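PDB 4LPS: Hydrogenase/urease nickel incorporation protein HypB from Helicobacter pylori, which is a weak GTPase required, through its GTP hydrolysis, for nickel insertion into [NiFe] hydrogenases, and is also needed for urease maturation. Local coordinates for residues 152-157 and 176-181. Residues are numbered along the deposited sequence; the frame is centred on the assembly and turned at random.
Sequences MNIVLL and ADAVII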
loop_
_atom_site.group_PDB
_atom_site.type_symbol
_atom_site.label_atom_id
_atom_site.label_comp_id
_atom_site.label_asym_id
_atom_site.label_seq_id
_atom_site.Cartn_x
_atom_site.Cartn_y
_atom_site.Cartn_z
ATOM N N MET A 152 -4.526 -7.183 1.341
ATOM C CA MET A 152 -5.037 -6.154 0.446
ATOM C C MET A 152 -3.912 -5.505 -0.339
ATOM O O MET A 152 -2.835 -5.225 0.194
ATOM C CB MET A 152 -5.808 -5.071 1.211
ATOM C CG MET A 152 -6.976 -5.562 2.049
ATOM S SD MET A 152 -7.952 -4.187 2.702
ATOM C CE MET A 152 -8.860 -3.705 1.232
ATOM N N ASN A 153 -4.182 -5.277 -1.617
ATOM C CA ASN A 153 -3.308 -4.488 -2.463
ATOM C C ASN A 153 -4.027 -3.196 -2.813
ATOM O O ASN A 153 -5.075 -3.208 -3.459
ATOM C CB ASN A 153 -2.918 -5.269 -3.716
ATOM C CG ASN A 153 -2.305 -6.614 -3.391
ATOM O OD1 ASN A 153 -1.116 -6.710 -3.079
ATOM N ND2 ASN A 153 -3.116 -7.664 -3.450
ATOM N N ILE A 154 -3.472 -2.080 -2.360
ATOM C CA ILE A 154 -4.138 -0.795 -2.496
ATOM C C ILE A 154 -3.313 0.166 -3.348
ATOM O O ILE A 154 -2.106 0.320 -3.143
ATOM C CB ILE A 154 -4.423 -0.186 -1.115
ATOM C CG1 ILE A 154 -5.334 -1.131 -0.322
ATOM C CG2 ILE A 154 -5.063 1.188 -1.255
ATOM C CD1 ILE A 154 -5.430 -0.821 1.162
ATOM N N VAL A 155 -3.976 0.791 -4.316
ATOM C CA VAL A 155 -3.311 1.663 -5.275
ATOM C C VAL A 155 -3.678 3.135 -5.076
ATOM O O VAL A 155 -4.855 3.486 -4.992
ATOM C CB VAL A 155 -3.652 1.254 -6.723
ATOM C CG1 VAL A 155 -2.947 2.163 -7.712
ATOM C CG2 VAL A 155 -3.258 -0.198 -6.969
ATOM N N LEU A 156 -2.662 3.990 -4.990
ATOM C CA LEU A 156 -2.883 5.430 -4.945
ATOM C C LEU A 156 -2.776 6.037 -6.334
ATOM O O LEU A 156 -1.859 5.723 -7.094
ATOM C CB LEU A 156 -1.889 6.126 -4.006
ATOM C CG LEU A 156 -2.069 6.024 -2.490
ATOM C CD1 LEU A 156 -1.726 4.638 -1.955
ATOM C CD2 LEU A 156 -1.223 7.084 -1.800
ATOM N N LEU A 157 -3.743 6.880 -6.671
ATOM C CA LEU A 157 -3.645 7.733 -7.847
ATOM C C LEU A 157 -3.748 9.174 -7.376
ATOM O O LEU A 157 -4.790 9.592 -6.869
ATOM C CB LEU A 157 -4.745 7.413 -8.865
ATOM C CG LEU A 157 -4.869 8.385 -10.042
ATOM C CD1 LEU A 157 -3.566 8.456 -10.820
ATOM C CD2 LEU A 157 -6.024 8.002 -10.962
ATOM N N ALA A 176 -6.188 -3.884 -7.595
ATOM C CA ALA A 176 -6.544 -3.109 -6.411
ATOM C C ALA A 176 -7.783 -3.661 -5.708
ATOM O O ALA A 176 -8.810 -3.913 -6.341
ATOM C CB ALA A 176 -6.764 -1.653 -6.782
ATOM N N ASP A 177 -7.676 -3.838 -4.395
ATOM C CA ASP A 177 -8.833 -4.097 -3.551
ATOM C C ASP A 177 -9.447 -2.774 -3.120
ATOM O O ASP A 177 -10.555 -2.731 -2.589
ATOM C CB ASP A 177 -8.441 -4.930 -2.330
ATOM C CG ASP A 177 -7.828 -6.256 -2.707
ATOM O OD1 ASP A 177 -8.583 -7.151 -3.140
ATOM O OD2 ASP A 177 -6.594 -6.402 -2.585
ATOM N N ALA A 178 -8.701 -1.699 -3.347
ATOM C CA ALA A 178 -9.166 -0.347 -3.075
ATOM C C ALA A 178 -8.292 0.648 -3.823
ATOM O O ALA A 178 -7.094 0.422 -4.006
ATOM C CB ALA A 178 -9.144 -0.059 -1.578
ATOM N N VAL A 179 -8.894 1.747 -4.252
ATOM C CA VAL A 179 -8.148 2.808 -4.907
ATOM C C VAL A 179 -8.272 4.079 -4.083
ATOM O O VAL A 179 -9.366 4.450 -3.649
ATOM C CB VAL A 179 -8.643 3.063 -6.353
ATOM C CG1 VAL A 179 -7.836 4.176 -7.013
ATOM C CG2 VAL A 179 -8.551 1.797 -7.179
ATOM N N ILE A 180 -7.143 4.734 -3.851
ATOM C CA ILE A 180 -7.137 6.014 -3.162
ATOM C C ILE A 180 -6.798 7.139 -4.129
ATOM O O ILE A 180 -5.724 7.142 -4.730
ATOM C CB ILE A 180 -6.121 6.023 -2.002
ATOM C CG1 ILE A 180 -6.502 4.977 -0.951
ATOM C CG2 ILE A 180 -6.024 7.408 -1.378
ATOM C CD1 ILE A 180 -5.414 4.727 0.068
ATOM N N ILE A 181 -7.712 8.095 -4.280
ATOM C CA ILE A 181 -7.392 9.326 -4.992
ATOM C C ILE A 181 -6.715 10.264 -4.003
ATOM O O ILE A 181 -7.376 10.894 -3.176
ATOM C CB ILE A 181 -8.641 9.998 -5.600
ATOM C CG1 ILE A 181 -9.339 9.050 -6.580
ATOM C CG2 ILE A 181 -8.260 11.294 -6.309
ATOM C CD1 ILE A 181 -10.622 9.611 -7.180
HETATM O O HOH W 1 -5.673 -7.718 -4.626
#
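Asn153 and Asp177 grip each other in a closed pair of bonds: the Asn153 backbone N donates almost straight (175°) to the anti lone pair of Asp177 OD2 at 2.8 Å, and Asn153 O receives Asp177 N, also at 2.8 Å. Asp177 CG lies anti to its own carbonyl carbon (chi1 -59°), which brings the carboxylate up to the neighbouring backbone, where OD2 takes the place of a main-chain acceptor. A water links OD2 to Asn153 ND2; Asp177 OD1 is held by Tyr236, and Asn153 OD1 by Asn50. Farther on, parallel pairing takes over, with a longer bond from Val155 N to Ala178 O (3.2 Å), then Ile180 N to Val155 O and Leu157 N to Ile180 O. These are adjacent strands of the P-loop GTPase sheet, joined by a beta-alpha-beta crossover through helices 165-168 and 170-174. Ala178 N is buried without a partner. Apolar contacts lie on both faces. Ile154 CG2 meets Ile180 CD1 at 3.8 Å, and Leu156 runs alongside Ile180, pointing the same way; Phe224 of helix 218-234 touches Ile154 and Ile180. On the other face Val155 CG2 touches Ala176 CB (3.8 Å), while helix 194-204 packs on Leu157, Val179 and Ile181.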